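Local coordinates for enterotoxin type A (Staphylococcus aureus, PDB 1DYQ), which activates the host immune system as a superantigen by binding MHC class II and T-cell receptor molecules, and causes staphylococcal food poisoning, at residues Asp46-His51 with Asp67-Phe72; Gly90-Tyr95 with Lys104-Tyr109; Lys82-Asp87 with Val112-Asn117; Tyr32-Ala37 with Ala160-Gln165. The protein carries 3 engineered substitutions. All coordinates share one frame; numbering follows the deposited sequence.

Contact 1 (Asp46-His51 with Asp67-Phe72); sequences DQFRQH and DLLVRF. Engineered in segment 46-51: Arg49 (natural residue Leu). Engineered in segment 67-72: Arg71 (natural residue Asp).
The Phe72 ring receives His51 at its rim: the carbonyl O of His51 lies near the ring plane, 3.5 Å from Phe72 CD2. In return the carbonyl O of Phe72 lies near the plane of the His51 imidazole, at its edge. The Phe48 ring is approached obliquely by Leu69, whose CD2 comes 4.0 Å from Phe48 CD2; within 46-51 itself, Phe48 CE2 sits over the centre of one face of the engineered Arg49 guanidinium. Arg71 is engineered too, and the end groups of both arginines bond elsewhere, to the carbonyls of Gly99 and Gln96 respectively.

Phe48 and Leu69 cross at about a right angle. Phe48 holds its ring anti to the backbone N (chi1 177°), which sets both CB and the CD2 side of the ring beside the leucine methyls, and CB stands 4.0 Å from Leu69 CD1. At the other end of the contact the backbones meet. Phe72 N donates to His51 O over 2.9 Å. A water closes a second link, accepting from His51 N at 3.0 Å and donating to Phe72 O at 2.9 Å, so both polar backbone groups of His51 are tied to the same residue.

His51 and Phe72 also pack on helix 75-81, while Leu69 reaches Thr105 and Cys107 of the adjacent strand. The loop leading into the outer strand 52-55 thus meets the neighbouring strand 67-71 in the five-stranded sheet of the OB-fold domain.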
# COMPACT_ATOMS: atom_id res chain seq x y z
N ASP A 46 -12.30 -14.58 -13.75
CA ASP A 46 -13.65 -14.31 -13.30
C ASP A 46 -13.74 -12.78 -13.03
O ASP A 46 -12.81 -12.27 -12.38
CB ASP A 46 -13.80 -15.01 -11.92
CG ASP A 46 -15.18 -15.48 -11.65
OD1 ASP A 46 -15.48 -16.68 -11.88
OD2 ASP A 46 -16.04 -14.65 -11.26
N GLN A 47 -14.67 -12.12 -13.64
CA GLN A 47 -14.88 -10.69 -13.37
C GLN A 47 -16.30 -10.49 -12.82
O GLN A 47 -17.22 -11.24 -13.16
CB GLN A 47 -14.68 -9.86 -14.61
CG GLN A 47 -13.30 -9.97 -15.23
CD GLN A 47 -13.07 -9.02 -16.37
OE1 GLN A 47 -13.61 -9.17 -17.46
NE2 GLN A 47 -12.21 -8.02 -16.12
N PHE A 48 -16.40 -9.62 -11.83
CA PHE A 48 -17.73 -9.29 -11.27
C PHE A 48 -18.39 -8.26 -12.17
O PHE A 48 -19.44 -8.44 -12.80
CB PHE A 48 -17.52 -8.80 -9.85
CG PHE A 48 -18.73 -8.35 -9.13
CD1 PHE A 48 -19.92 -9.07 -9.22
CD2 PHE A 48 -18.73 -7.18 -8.37
CE1 PHE A 48 -21.06 -8.65 -8.57
CE2 PHE A 48 -19.87 -6.76 -7.73
CZ PHE A 48 -21.04 -7.49 -7.83
N ARG A 49 -17.71 -7.15 -12.36
CA ARG A 49 -18.12 -6.03 -13.22
C ARG A 49 -16.90 -5.10 -13.31
O ARG A 49 -15.86 -5.35 -12.66
CB ARG A 49 -19.31 -5.36 -12.51
CG ARG A 49 -19.03 -4.74 -11.16
CD ARG A 49 -20.24 -4.17 -10.46
NE ARG A 49 -19.87 -3.61 -9.15
CZ ARG A 49 -20.67 -3.42 -8.13
NH1 ARG A 49 -21.95 -3.73 -8.17
NH2 ARG A 49 -20.15 -2.88 -7.02
N GLN A 50 -17.07 -3.95 -13.92
CA GLN A 50 -16.06 -2.87 -13.89
C GLN A 50 -14.74 -3.43 -14.25
O GLN A 50 -14.70 -4.30 -15.19
CB GLN A 50 -16.17 -2.24 -12.50
CG GLN A 50 -17.23 -1.18 -12.33
CD GLN A 50 -17.33 -0.12 -13.39
OE1 GLN A 50 -16.42 0.34 -14.04
NE2 GLN A 50 -18.58 0.33 -13.56
N HIS A 51 -13.63 -3.07 -13.68
CA HIS A 51 -12.29 -3.50 -14.01
C HIS A 51 -11.73 -4.29 -12.84
O HIS A 51 -11.16 -3.81 -11.86
CB HIS A 51 -11.37 -2.43 -14.54
CG HIS A 51 -11.99 -1.42 -15.49
ND1 HIS A 51 -12.39 -1.79 -16.74
CD2 HIS A 51 -12.33 -0.13 -15.29
CE1 HIS A 51 -12.95 -0.74 -17.31
NE2 HIS A 51 -12.92 0.28 -16.46
N ASP A 67 -14.61 -14.73 -0.69
CA ASP A 67 -14.04 -14.31 -1.97
C ASP A 67 -13.22 -13.01 -1.83
O ASP A 67 -13.51 -12.21 -0.95
CB ASP A 67 -15.18 -14.02 -2.96
CG ASP A 67 -16.05 -15.22 -3.27
OD1 ASP A 67 -15.67 -16.36 -2.96
OD2 ASP A 67 -17.15 -15.01 -3.84
N LEU A 68 -12.26 -12.87 -2.73
CA LEU A 68 -11.47 -11.63 -2.81
C LEU A 68 -11.66 -10.97 -4.16
O LEU A 68 -11.43 -11.61 -5.22
CB LEU A 68 -9.97 -11.97 -2.62
CG LEU A 68 -9.01 -10.77 -2.83
CD1 LEU A 68 -9.19 -9.76 -1.70
CD2 LEU A 68 -7.56 -11.28 -2.83
N LEU A 69 -12.11 -9.74 -4.19
CA LEU A 69 -12.30 -8.97 -5.37
C LEU A 69 -11.19 -7.92 -5.54
O LEU A 69 -11.08 -7.09 -4.62
CB LEU A 69 -13.67 -8.26 -5.35
CG LEU A 69 -14.00 -7.47 -6.60
CD1 LEU A 69 -14.15 -8.38 -7.82
CD2 LEU A 69 -15.24 -6.60 -6.43
N VAL A 70 -10.43 -8.00 -6.59
CA VAL A 70 -9.36 -7.00 -6.83
C VAL A 70 -9.89 -5.96 -7.76
O VAL A 70 -10.45 -6.27 -8.85
CB VAL A 70 -8.10 -7.65 -7.39
CG1 VAL A 70 -7.01 -6.58 -7.58
CG2 VAL A 70 -7.60 -8.76 -6.48
N ARG A 71 -9.78 -4.68 -7.43
CA ARG A 71 -10.30 -3.57 -8.16
C ARG A 71 -9.18 -2.74 -8.84
O ARG A 71 -8.15 -2.54 -8.17
CB ARG A 71 -11.10 -2.61 -7.25
CG ARG A 71 -12.22 -3.28 -6.48
CD ARG A 71 -13.00 -2.29 -5.58
NE ARG A 71 -13.59 -1.24 -6.39
CZ ARG A 71 -14.15 -0.12 -5.95
NH1 ARG A 71 -14.24 0.15 -4.67
NH2 ARG A 71 -14.62 0.76 -6.86
N PHE A 72 -9.35 -2.45 -10.08
CA PHE A 72 -8.35 -1.67 -10.84
C PHE A 72 -8.99 -0.42 -11.43
O PHE A 72 -10.19 -0.31 -11.64
CB PHE A 72 -7.80 -2.55 -11.97
CG PHE A 72 -7.18 -3.83 -11.56
CD1 PHE A 72 -5.86 -3.91 -11.10
CD2 PHE A 72 -7.92 -5.01 -11.54
CE1 PHE A 72 -5.30 -5.11 -10.73
CE2 PHE A 72 -7.37 -6.21 -11.16
CZ PHE A 72 -6.04 -6.28 -10.78
O HOH W 1 -12.95 -1.03 -11.65

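Contact 2 (Gly90-Tyr95 with Lys104-Tyr109); sequences GAYAGY and KTACMY. Engineered in segment 90-95: Ala93 (natural residue Tyr). With SO4 (sulfate ion), chain C.
Two backbone hydrogen bonds join Ala93 and Cys107 as a single antiparallel, hydrogen-bonded bridge. Ala93 N donates to Cys107 O over 2.9 Å; in return Cys107 N donates to Ala93 O over 3.0 Å. A CA-H...O contact from Tyr92 CA to Cys107 O, at 3.2 Å, adds to the bridge. Further along, a water accepts from Tyr109 N and donates to Ala91 O, spanning the strands where they separate.

Apolar contacts flank the bridge. Tyr92 places CD1 3.8 Å from Ala106 CB, an oblique approach to the ring, and its CB meets Met108 CB. The methionine bends at its last torsion (chi3 110°), with SD 3.5 Å from Gly90 CA, against a residue that has no side chain.

A sulfate, probably from the crystallisation liquor, accepts from Tyr95 N through O3 and is also bonded by Tyr65 OH. The engineered Ala93 lays its CB over the centre of one face of the Tyr95 ring.

Gln96 NE2 bonds both Ala91 O and Cys107 O, and a disulfide holds Cys107 to the loop carrying Cys97. With one direct bridge, and the buried Ala91 carbonyl beyond it met by a side-chain amide and a water, the pairing is part direct, part mediated.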
# COMPACT_ATOMS: atom_id res chain seq x y z
N GLY A 90 -1.50 -7.10 -0.94
CA GLY A 90 -2.30 -5.87 -0.75
C GLY A 90 -3.21 -6.01 0.47
O GLY A 90 -3.44 -7.13 0.94
N ALA A 91 -3.73 -4.89 0.93
CA ALA A 91 -4.60 -4.92 2.11
C ALA A 91 -6.05 -5.01 1.61
O ALA A 91 -6.48 -4.18 0.84
CB ALA A 91 -4.44 -3.56 2.84
N TYR A 92 -6.79 -5.93 2.23
CA TYR A 92 -8.20 -6.10 1.79
C TYR A 92 -9.16 -5.80 2.92
O TYR A 92 -8.83 -5.87 4.09
CB TYR A 92 -8.41 -7.55 1.30
CG TYR A 92 -8.23 -8.62 2.35
CD1 TYR A 92 -9.20 -8.91 3.29
CD2 TYR A 92 -7.02 -9.33 2.45
CE1 TYR A 92 -9.02 -9.83 4.28
CE2 TYR A 92 -6.83 -10.29 3.43
CZ TYR A 92 -7.83 -10.55 4.35
OH TYR A 92 -7.63 -11.48 5.33
N ALA A 93 -10.41 -5.49 2.52
CA ALA A 93 -11.46 -5.32 3.55
C ALA A 93 -12.80 -5.21 2.79
O ALA A 93 -12.86 -4.70 1.71
CB ALA A 93 -11.26 -3.98 4.29
N GLY A 94 -13.88 -5.63 3.50
CA GLY A 94 -15.20 -5.44 2.93
C GLY A 94 -15.52 -3.96 2.72
O GLY A 94 -16.22 -3.58 1.82
N TYR A 95 -14.96 -3.11 3.63
CA TYR A 95 -15.23 -1.69 3.57
C TYR A 95 -14.60 -1.02 2.36
O TYR A 95 -14.98 0.13 2.03
CB TYR A 95 -14.90 -0.96 4.87
CG TYR A 95 -13.46 -0.95 5.31
CD1 TYR A 95 -12.53 -0.16 4.64
CD2 TYR A 95 -13.03 -1.71 6.38
CE1 TYR A 95 -11.20 -0.17 5.03
CE2 TYR A 95 -11.70 -1.72 6.79
CZ TYR A 95 -10.80 -0.93 6.08
OH TYR A 95 -9.48 -0.93 6.45
N LYS A 104 -19.91 -11.27 1.88
CA LYS A 104 -18.77 -12.09 2.21
C LYS A 104 -17.69 -11.98 1.14
O LYS A 104 -16.82 -12.84 0.97
CB LYS A 104 -19.17 -13.53 2.49
CG LYS A 104 -20.23 -13.72 3.60
CD LYS A 104 -20.50 -15.24 3.75
CE LYS A 104 -19.67 -15.79 4.93
NZ LYS A 104 -19.99 -14.97 6.16
N THR A 105 -17.70 -10.89 0.38
CA THR A 105 -16.59 -10.65 -0.57
C THR A 105 -15.75 -9.54 0.07
O THR A 105 -16.29 -8.56 0.60
CB THR A 105 -17.10 -10.20 -1.94
OG1 THR A 105 -17.85 -11.31 -2.50
CG2 THR A 105 -15.97 -9.86 -2.91
N ALA A 106 -14.44 -9.65 0.00
CA ALA A 106 -13.57 -8.55 0.50
C ALA A 106 -12.88 -7.88 -0.66
O ALA A 106 -12.64 -8.57 -1.67
CB ALA A 106 -12.49 -9.11 1.43
N CYS A 107 -12.57 -6.59 -0.65
CA CYS A 107 -11.98 -5.94 -1.79
C CYS A 107 -10.57 -5.41 -1.49
O CYS A 107 -10.26 -5.00 -0.37
CB CYS A 107 -12.86 -4.77 -2.27
SG CYS A 107 -14.48 -5.38 -2.92
N MET A 108 -9.74 -5.48 -2.50
CA MET A 108 -8.38 -4.90 -2.44
C MET A 108 -8.20 -4.02 -3.65
O MET A 108 -8.77 -4.33 -4.74
CB MET A 108 -7.40 -6.05 -2.44
CG MET A 108 -6.00 -5.86 -2.89
SD MET A 108 -5.04 -7.34 -2.38
CE MET A 108 -4.74 -8.07 -3.96
N TYR A 109 -7.45 -2.94 -3.57
CA TYR A 109 -7.16 -2.07 -4.66
C TYR A 109 -5.79 -2.40 -5.27
O TYR A 109 -4.79 -2.32 -4.53
CB TYR A 109 -7.14 -0.61 -4.21
CG TYR A 109 -8.45 -0.01 -3.77
CD1 TYR A 109 -9.42 0.30 -4.72
CD2 TYR A 109 -8.65 0.36 -2.45
CE1 TYR A 109 -10.60 0.93 -4.32
CE2 TYR A 109 -9.80 1.00 -2.06
CZ TYR A 109 -10.77 1.25 -3.00
OH TYR A 109 -11.91 1.96 -2.61
S SO4 C . -16.11 -5.04 6.78
O1 SO4 C . -16.10 -4.83 8.22
O2 SO4 C . -16.08 -6.48 6.35
O3 SO4 C . -14.82 -4.41 6.17
O4 SO4 C . -17.23 -4.29 6.12
O HOH W 2 -5.76 -2.43 -1.29

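Contact 3 (Lys82-Asp87 with Val112-Asn117); sequences KGKKVD and VTLHDN
A histidine-carboxylate hydrogen bond stands beside the strand pairing: His115 ND1 donates to Asp87 OD1 at 2.7 Å, on the syn lone pair of the oxygen. Asp87 OD1 and CG lie near the imidazole plane at its edge, while the carboxylate plane is turned 87° from it. A trans first torsion (chi1 173°) puts His115 ND1 within bonding distance of the Asp87 carboxylate. OD1 is also bonded by Asn41 N, and Glu40 brings a second carboxylate close to OD2; the proximity of two acids would probably favour a protonated imidazole, or a proton held between the acids.

Water completes the grip on OD2. One molecule donates to it at 2.6 Å, accepts from Thr113 OG1 and donates to Leu114 O, fixing both the threonine hydroxyl and the acid; another donates to OD2 from nearer His115.

The backbones pair antiparallel. Asp87 and Thr113 exchange two N-H...O bonds, Asp87 N reaching Thr113 O at 2.9 Å, whereas Val86 and Leu114 form a non-hydrogen-bonded pair with diverging side chains. Past it, His115 N bonds Lys85 O at 2.9 Å, and a water links that same oxygen to Asp116 N. Val86 CB packs 3.6 Å from Val112 CG1, and Leu114 CD2 runs beside Lys84, 3.8 Å from its CB.

Here strands 86-91 and 105-114 meet at one end of the OB-fold sheet. Tyr81 of helix 75-81 packs on Val86, Val112 and Leu114, and Lys148 of strand 145-148 touches Asp87 and Thr113.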
# COMPACT_ATOMS: atom_id res chain seq x y z
N LYS A 82 -5.64 -10.36 -16.01
CA LYS A 82 -6.77 -11.31 -16.11
C LYS A 82 -6.32 -12.58 -16.82
O LYS A 82 -5.72 -12.53 -17.89
CB LYS A 82 -7.91 -10.64 -16.88
CG LYS A 82 -9.20 -11.45 -16.92
CD LYS A 82 -10.21 -10.71 -17.82
CE LYS A 82 -9.80 -10.84 -19.28
NZ LYS A 82 -10.53 -9.87 -20.14
N GLY A 83 -6.54 -13.72 -16.17
CA GLY A 83 -6.22 -15.01 -16.77
C GLY A 83 -4.73 -15.32 -16.79
O GLY A 83 -4.32 -16.24 -17.50
N LYS A 84 -3.94 -14.63 -15.98
CA LYS A 84 -2.50 -14.87 -15.93
C LYS A 84 -2.09 -15.34 -14.53
O LYS A 84 -2.80 -15.04 -13.56
CB LYS A 84 -1.74 -13.54 -16.17
CG LYS A 84 -2.00 -12.88 -17.49
CD LYS A 84 -1.33 -13.63 -18.63
CE LYS A 84 -1.33 -12.82 -19.91
NZ LYS A 84 -2.69 -12.68 -20.46
N LYS A 85 -0.96 -16.03 -14.44
CA LYS A 85 -0.44 -16.40 -13.12
C LYS A 85 0.14 -15.11 -12.47
O LYS A 85 0.85 -14.37 -13.14
CB LYS A 85 0.62 -17.46 -13.14
CG LYS A 85 0.12 -18.83 -13.66
CD LYS A 85 -0.77 -19.46 -12.60
CE LYS A 85 -0.91 -20.96 -12.81
NZ LYS A 85 -2.32 -21.34 -13.11
N VAL A 86 -0.43 -14.83 -11.31
CA VAL A 86 -0.07 -13.58 -10.60
C VAL A 86 0.29 -13.89 -9.18
O VAL A 86 -0.06 -14.91 -8.59
CB VAL A 86 -1.25 -12.58 -10.61
CG1 VAL A 86 -1.56 -12.13 -12.02
CG2 VAL A 86 -2.48 -13.20 -9.93
N ASP A 87 0.97 -12.94 -8.52
CA ASP A 87 1.18 -12.90 -7.11
C ASP A 87 0.41 -11.67 -6.54
O ASP A 87 0.24 -10.70 -7.28
CB ASP A 87 2.65 -12.76 -6.73
CG ASP A 87 3.52 -13.86 -7.33
OD1 ASP A 87 3.04 -15.02 -7.45
OD2 ASP A 87 4.68 -13.55 -7.69
N VAL A 112 -1.42 -6.49 -7.51
CA VAL A 112 -1.14 -7.69 -8.32
C VAL A 112 0.11 -7.52 -9.17
O VAL A 112 0.33 -6.48 -9.78
CB VAL A 112 -2.35 -7.91 -9.27
CG1 VAL A 112 -2.19 -9.19 -10.08
CG2 VAL A 112 -3.62 -7.97 -8.44
N THR A 113 0.89 -8.60 -9.28
CA THR A 113 2.04 -8.60 -10.19
C THR A 113 2.07 -9.93 -10.98
O THR A 113 1.64 -10.94 -10.45
CB THR A 113 3.38 -8.51 -9.42
OG1 THR A 113 3.38 -9.34 -8.31
CG2 THR A 113 3.59 -7.04 -8.99
N LEU A 114 2.54 -9.85 -12.21
CA LEU A 114 2.72 -11.13 -12.97
C LEU A 114 3.69 -12.01 -12.22
O LEU A 114 4.71 -11.55 -11.70
CB LEU A 114 3.22 -10.82 -14.38
CG LEU A 114 2.20 -10.08 -15.25
CD1 LEU A 114 2.84 -9.57 -16.53
CD2 LEU A 114 1.02 -11.01 -15.52
N HIS A 115 3.38 -13.31 -12.15
CA HIS A 115 4.20 -14.22 -11.37
C HIS A 115 5.49 -14.58 -12.10
O HIS A 115 6.55 -14.74 -11.55
CB HIS A 115 3.43 -15.49 -11.05
CG HIS A 115 4.20 -16.57 -10.39
ND1 HIS A 115 4.48 -16.69 -9.07
CD2 HIS A 115 4.81 -17.66 -11.01
CE1 HIS A 115 5.20 -17.80 -8.84
NE2 HIS A 115 5.41 -18.38 -10.01
N ASP A 116 5.27 -14.89 -13.40
CA ASP A 116 6.34 -15.47 -14.17
C ASP A 116 7.59 -14.61 -14.34
O ASP A 116 7.58 -13.48 -14.71
CB ASP A 116 5.93 -16.10 -15.45
CG ASP A 116 5.03 -17.28 -15.39
OD1 ASP A 116 4.90 -18.00 -14.38
OD2 ASP A 116 4.47 -17.62 -16.50
N ASN A 117 8.68 -15.37 -14.06
CA ASN A 117 10.01 -14.73 -14.22
C ASN A 117 10.08 -13.50 -13.34
O ASN A 117 11.06 -12.75 -13.44
CB ASN A 117 10.23 -14.39 -15.69
CG ASN A 117 10.21 -15.58 -16.62
OD1 ASN A 117 10.94 -16.55 -16.41
ND2 ASN A 117 9.41 -15.50 -17.68
O HOH W 3 2.71 -14.93 -15.07
O HOH W 4 1.95 -8.30 -5.99
O HOH W 5 5.06 -11.33 -8.96
O HOH W 6 7.16 -14.48 -8.21

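Contact 4 (Tyr32-Ala37 with Ala160-Gln165); sequences YYNEKA and ARRYLQ
Arg162 and Tyr32 dominate this junction between the OB-fold domain, entered here by the chain leaving helix 23-32, and helix 153-168 of the beta-grasp domain. Arg162 runs out from the helix extended through chi1 and chi2, then bends at chi3 (-74°), bringing its guanidinium to the backbone of Tyr32. NH1 donates to Tyr32 O at 2.9 Å, the acceptor tilted 23° from the guanidinium plane. NH2 comes 3.0 Å from Asn34 OD1, which lies near that plane at the edge.

Gln165, one helical turn further on, supplies the other large contact. Its CG lies over one face of the Tyr32 ring, offset toward the rim, in a CH-pi contact 3.7 Å from the ring centroid. The polar ends of both residues are held elsewhere: Tyr32 OH bonds Glu166, and Gln165 OE1 accepts from Tyr171 N.

Lys36 NZ approaches Arg162 NH2 to 3.7 Å, two like charges whose repulsion is probably eased by the amide oxygen of Asn34, which both cations approach, and by water. Lys36 NZ donates to that oxygen, Asn34 OD1, at 2.8 Å, while a water accepts from Arg162 NE at 2.9 Å and from Asn34 ND2.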
# COMPACT_ATOMS: atom_id res chain seq x y z
N TYR A 32 -1.55 -0.42 10.09
CA TYR A 32 -1.00 -1.10 11.23
C TYR A 32 -1.89 -2.21 11.81
O TYR A 32 -1.36 -3.12 12.42
CB TYR A 32 -0.71 -0.04 12.32
CG TYR A 32 0.12 -0.50 13.49
CD1 TYR A 32 1.45 -0.86 13.32
CD2 TYR A 32 -0.43 -0.50 14.77
CE1 TYR A 32 2.21 -1.26 14.42
CE2 TYR A 32 0.33 -0.89 15.86
CZ TYR A 32 1.63 -1.28 15.67
OH TYR A 32 2.37 -1.68 16.77
N TYR A 33 -3.19 -2.15 11.51
CA TYR A 33 -4.09 -3.23 12.01
C TYR A 33 -4.82 -3.86 10.80
O TYR A 33 -5.94 -4.37 10.95
CB TYR A 33 -5.11 -2.66 12.97
CG TYR A 33 -4.57 -2.06 14.25
CD1 TYR A 33 -3.77 -2.78 15.10
CD2 TYR A 33 -4.92 -0.75 14.58
CE1 TYR A 33 -3.29 -2.22 16.28
CE2 TYR A 33 -4.47 -0.19 15.78
CZ TYR A 33 -3.66 -0.93 16.59
OH TYR A 33 -3.23 -0.37 17.79
N ASN A 34 -4.17 -3.91 9.68
CA ASN A 34 -4.78 -4.38 8.44
C ASN A 34 -4.75 -5.90 8.30
O ASN A 34 -4.25 -6.65 9.11
CB ASN A 34 -4.13 -3.71 7.24
CG ASN A 34 -2.66 -4.01 7.06
OD1 ASN A 34 -2.15 -5.06 7.44
ND2 ASN A 34 -1.92 -3.10 6.40
N GLU A 35 -5.44 -6.34 7.22
CA GLU A 35 -5.45 -7.76 6.84
C GLU A 35 -4.97 -7.82 5.39
O GLU A 35 -5.48 -7.05 4.55
CB GLU A 35 -6.89 -8.32 6.88
CG GLU A 35 -7.53 -8.26 8.27
CD GLU A 35 -8.85 -9.05 8.31
OE1 GLU A 35 -9.80 -8.68 7.62
OE2 GLU A 35 -8.88 -10.04 9.07
N LYS A 36 -3.92 -8.59 5.12
CA LYS A 36 -3.33 -8.60 3.80
C LYS A 36 -3.41 -9.93 3.06
O LYS A 36 -3.32 -11.01 3.68
CB LYS A 36 -1.81 -8.23 3.93
CG LYS A 36 -1.63 -6.76 4.32
CD LYS A 36 -0.12 -6.44 4.43
CE LYS A 36 0.52 -7.15 5.59
NZ LYS A 36 -0.13 -6.88 6.89
N ALA A 37 -3.64 -9.82 1.78
CA ALA A 37 -3.55 -10.99 0.88
C ALA A 37 -2.09 -11.03 0.38
O ALA A 37 -1.64 -10.06 -0.21
CB ALA A 37 -4.49 -10.82 -0.30
N ALA A 160 6.63 0.08 4.62
CA ALA A 160 7.27 1.31 5.18
C ALA A 160 6.42 1.98 6.22
O ALA A 160 6.89 2.28 7.33
CB ALA A 160 7.61 2.27 4.05
N ARG A 161 5.10 2.13 5.94
CA ARG A 161 4.26 2.80 6.92
C ARG A 161 4.00 1.99 8.15
O ARG A 161 3.81 2.57 9.23
CB ARG A 161 2.94 3.27 6.26
CG ARG A 161 3.17 4.18 5.07
CD ARG A 161 1.95 5.08 4.85
NE ARG A 161 1.86 5.50 3.49
CZ ARG A 161 0.99 6.37 2.97
NH1 ARG A 161 0.16 7.04 3.76
NH2 ARG A 161 0.96 6.58 1.66
N ARG A 162 4.06 0.65 8.10
CA ARG A 162 3.91 -0.16 9.29
C ARG A 162 5.08 0.13 10.27
O ARG A 162 4.84 0.38 11.43
CB ARG A 162 3.89 -1.66 9.01
CG ARG A 162 3.75 -2.51 10.27
CD ARG A 162 3.57 -4.00 9.90
NE ARG A 162 2.21 -4.17 9.39
CZ ARG A 162 1.12 -4.21 10.12
NH1 ARG A 162 1.16 -4.16 11.43
NH2 ARG A 162 -0.07 -4.27 9.50
N TYR A 163 6.26 0.27 9.66
CA TYR A 163 7.45 0.64 10.48
C TYR A 163 7.30 2.05 11.00
O TYR A 163 7.65 2.28 12.20
CB TYR A 163 8.70 0.50 9.60
CG TYR A 163 9.95 1.07 10.29
CD1 TYR A 163 10.57 0.37 11.29
CD2 TYR A 163 10.42 2.31 9.89
CE1 TYR A 163 11.71 0.90 11.92
CE2 TYR A 163 11.54 2.86 10.54
CZ TYR A 163 12.15 2.14 11.52
OH TYR A 163 13.29 2.67 12.14
N LEU A 164 6.80 2.99 10.23
CA LEU A 164 6.64 4.37 10.72
C LEU A 164 5.69 4.40 11.90
O LEU A 164 5.86 5.19 12.83
CB LEU A 164 6.24 5.34 9.64
CG LEU A 164 7.20 5.48 8.45
CD1 LEU A 164 6.67 6.44 7.42
CD2 LEU A 164 8.59 5.90 8.96
N GLN A 165 4.62 3.60 11.84
CA GLN A 165 3.72 3.55 13.01
C GLN A 165 4.42 2.97 14.21
O GLN A 165 4.32 3.52 15.33
CB GLN A 165 2.47 2.68 12.62
CG GLN A 165 1.46 2.64 13.77
CD GLN A 165 0.90 4.02 14.06
OE1 GLN A 165 0.62 4.84 13.22
NE2 GLN A 165 0.75 4.28 15.38
O HOH W 7 -1.99 -5.96 10.72
O HOH W 8 1.17 -3.95 6.64

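From the N terminus, the chain leaves helix 23-32 through segment 32-37, which meets its partner in helix 153-168 only 123 residues later; contact 4 therefore spans the other three and is the one of the four whose two segments come from different domains. Within that span contact 1 closes first, bringing the loop before strand 52-55 to strand 67-71. Contact 3 then opens at 82-87 and encloses contact 2, the two binding opposite ends of strands 86-91 and 105-114. No loops cross. Strand 105-114 pairs with 67-71, linking contacts 1 and 2 through Leu69 and Ala106, while Gly90 bonds Ala37, linking contacts 2 and 4.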